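PDB 1IQ0: arginyl-trna synthetase from Thermus thermophilus, which probably joins L-arginine to its cognate tRNA(Arg) at the expense of ATP, yielding arginyl-tRNA(Arg), AMP and diphosphate. Local coordinates for residues A252-L256 with I306-F310. Numbering follows the deposited sequence.
Sequences ALALL and IAFQF
F310 reaches from helix 301-312 to helix 248-256 and meets A252, L255 and L256, one turn of helix, with its ring. Both helices belong to the catalytic domain of this class I synthetase, and they pack almost at right angles: the local axes cross at 92° and come within 10.2 Å. A nearly square crossing gives a short, local contact, and it is wholly apolar.

The two backbones come nearest at A252 and A307, whose CA atoms lie 5.0 Å apart. Small side chains allow this: the CB of A252 points at the partner helix and sits 3.6 Å from the CB of A307, equally close to that residue's CA.

Beside this alanine pair, the F310 ring leans across to the other helix, its CG anti to the carbonyl carbon (chi1 -82°). The side chains of A252, L255 and L256 all approach the ring obliquely, each nearest a different ring atom. A252 CB lies near CD1, L255 brings CD2 to 3.8 Å from CE1, and L256 CD2 comes to 4.2 Å from CZ. L255 gets there with CG anti to its own backbone N (chi1 178°), which extends the chain toward the ring.

Within its own helix the ring has I306, one turn earlier, over one face: the CG2 methyl stands 3.7 Å above the plane, displaced toward the rim. M276 of strand 274-277 touches both L256 and I306, while L368 of helix 361-370 and the loop residues L316 and A371 add to the packing round F310. The same I306 methyl also serves the interhelical contact, since L256 turns its other branch to it, CD1 resting 3.9 Å from I306 CG2.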
ATOM      1  N   ALA A 252     -10.534 -23.413 -15.547  1.00 21.17           N
ATOM      2  CA  ALA A 252      -9.426 -23.652 -14.626  1.00 20.22           C
ATOM      3  C   ALA A 252      -9.415 -25.123 -14.257  1.00 21.73           C
ATOM      4  O   ALA A 252      -8.363 -25.762 -14.257  1.00 24.17           O
ATOM      5  CB  ALA A 252      -9.575 -22.790 -13.358  1.00 15.37           C
ATOM      6  N   LEU A 253     -10.592 -25.653 -13.940  1.00 26.04           N
ATOM      7  CA  LEU A 253     -10.737 -27.055 -13.568  1.00 26.10           C
ATOM      8  C   LEU A 253     -10.242 -27.975 -14.690  1.00 27.36           C
ATOM      9  O   LEU A 253      -9.515 -28.938 -14.438  1.00 27.11           O
ATOM     10  CB  LEU A 253     -12.205 -27.354 -13.244  1.00 25.39           C
ATOM     11  CG  LEU A 253     -12.638 -27.542 -11.781  1.00 25.53           C
ATOM     12  CD1 LEU A 253     -11.677 -26.880 -10.834  1.00 29.46           C
ATOM     13  CD2 LEU A 253     -14.047 -26.995 -11.604  1.00 25.94           C
ATOM     14  N   ALA A 254     -10.618 -27.667 -15.927  1.00 21.24           N
ATOM     15  CA  ALA A 254     -10.202 -28.480 -17.066  1.00 23.91           C
ATOM     16  C   ALA A 254      -8.693 -28.413 -17.253  1.00 24.40           C
ATOM     17  O   ALA A 254      -8.061 -29.408 -17.584  1.00 26.70           O
ATOM     18  CB  ALA A 254     -10.909 -28.015 -18.341  1.00 26.15           C
ATOM     19  N   LEU A 255      -8.114 -27.238 -17.041  1.00 24.24           N
ATOM     20  CA  LEU A 255      -6.673 -27.087 -17.194  1.00 23.62           C
ATOM     21  C   LEU A 255      -5.944 -27.868 -16.096  1.00 22.79           C
ATOM     22  O   LEU A 255      -4.964 -28.560 -16.365  1.00 25.07           O
ATOM     23  CB  LEU A 255      -6.297 -25.603 -17.151  1.00 30.92           C
ATOM     24  CG  LEU A 255      -4.812 -25.238 -17.243  1.00 34.87           C
ATOM     25  CD1 LEU A 255      -4.191 -25.831 -18.504  1.00 32.39           C
ATOM     26  CD2 LEU A 255      -4.677 -23.720 -17.239  1.00 33.99           C
ATOM     27  N   LEU A 256      -6.441 -27.790 -14.865  1.00 21.72           N
ATOM     28  CA  LEU A 256      -5.817 -28.499 -13.747  1.00 25.91           C
ATOM     29  C   LEU A 256      -5.905 -30.028 -13.845  1.00 29.87           C
ATOM     30  O   LEU A 256      -4.949 -30.733 -13.499  1.00 30.05           O
ATOM     31  CB  LEU A 256      -6.433 -28.033 -12.426  1.00 24.59           C
ATOM     32  CG  LEU A 256      -6.062 -26.604 -12.032  1.00 27.05           C
ATOM     33  CD1 LEU A 256      -6.881 -26.139 -10.834  1.00 23.72           C
ATOM     34  CD2 LEU A 256      -4.574 -26.572 -11.721  1.00 28.19           C
ATOM     35  N   ILE A 306      -8.239 -20.062  -7.535  1.00 18.59           N
ATOM     36  CA  ILE A 306      -7.286 -20.449  -8.569  1.00 17.97           C
ATOM     37  C   ILE A 306      -7.725 -19.935  -9.945  1.00 16.53           C
ATOM     38  O   ILE A 306      -6.924 -19.358 -10.679  1.00 17.94           O
ATOM     39  CB  ILE A 306      -7.115 -21.988  -8.620  1.00 16.79           C
ATOM     40  CG1 ILE A 306      -6.404 -22.462  -7.353  1.00 16.14           C
ATOM     41  CG2 ILE A 306      -6.298 -22.396  -9.854  1.00 18.36           C
ATOM     42  CD1 ILE A 306      -6.437 -23.975  -7.162  1.00 17.36           C
ATOM     43  N   ALA A 307      -8.997 -20.136 -10.279  1.00 19.83           N
ATOM     44  CA  ALA A 307      -9.547 -19.691 -11.560  1.00 16.76           C
ATOM     45  C   ALA A 307      -9.297 -18.198 -11.783  1.00 17.90           C
ATOM     46  O   ALA A 307      -8.785 -17.790 -12.825  1.00 20.23           O
ATOM     47  CB  ALA A 307     -11.057 -19.972 -11.612  1.00 16.29           C
ATOM     48  N   PHE A 308      -9.665 -17.397 -10.788  1.00 15.03           N
ATOM     49  CA  PHE A 308      -9.507 -15.949 -10.834  1.00 15.40           C
ATOM     50  C   PHE A 308      -8.027 -15.562 -10.958  1.00 15.42           C
ATOM     51  O   PHE A 308      -7.675 -14.674 -11.730  1.00 17.57           O
ATOM     52  CB  PHE A 308     -10.134 -15.336  -9.572  1.00 19.44           C
ATOM     53  CG  PHE A 308     -10.295 -13.836  -9.625  1.00 18.60           C
ATOM     54  CD1 PHE A 308     -10.582 -13.190 -10.822  1.00 19.13           C
ATOM     55  CD2 PHE A 308     -10.228 -13.078  -8.455  1.00 17.83           C
ATOM     56  CE1 PHE A 308     -10.802 -11.808 -10.852  1.00 18.38           C
ATOM     57  CE2 PHE A 308     -10.448 -11.701  -8.476  1.00 18.00           C
ATOM     58  CZ  PHE A 308     -10.736 -11.066  -9.675  1.00 15.04           C
ATOM     59  N   GLN A 309      -7.165 -16.226 -10.195  1.00 20.64           N
ATOM     60  CA  GLN A 309      -5.728 -15.958 -10.261  1.00 20.03           C
ATOM     61  C   GLN A 309      -5.228 -16.229 -11.683  1.00 21.13           C
ATOM     62  O   GLN A 309      -4.405 -15.487 -12.207  1.00 20.38           O
ATOM     63  CB  GLN A 309      -4.970 -16.865  -9.289  1.00 21.09           C
ATOM     64  CG  GLN A 309      -3.460 -16.642  -9.249  1.00 17.51           C
ATOM     65  CD  GLN A 309      -3.083 -15.293  -8.653  1.00 21.85           C
ATOM     66  OE1 GLN A 309      -3.703 -14.835  -7.694  1.00 23.76           O
ATOM     67  NE2 GLN A 309      -2.053 -14.661  -9.210  1.00 19.59           N
ATOM     68  N   PHE A 310      -5.722 -17.303 -12.293  1.00 17.84           N
ATOM     69  CA  PHE A 310      -5.324 -17.658 -13.650  1.00 15.75           C
ATOM     70  C   PHE A 310      -5.675 -16.556 -14.649  1.00 17.54           C
ATOM     71  O   PHE A 310      -4.891 -16.253 -15.550  1.00 22.96           O
ATOM     72  CB  PHE A 310      -5.987 -18.978 -14.073  1.00 14.11           C
ATOM     73  CG  PHE A 310      -5.268 -20.216 -13.583  1.00 19.79           C
ATOM     74  CD1 PHE A 310      -5.665 -21.480 -14.018  1.00 19.01           C
ATOM     75  CD2 PHE A 310      -4.194 -20.123 -12.701  1.00 20.83           C
ATOM     76  CE1 PHE A 310      -5.009 -22.632 -13.586  1.00 23.20           C
ATOM     77  CE2 PHE A 310      -3.529 -21.274 -12.262  1.00 19.86           C
ATOM     78  CZ  PHE A 310      -3.938 -22.533 -12.707  1.00 17.52           C
TER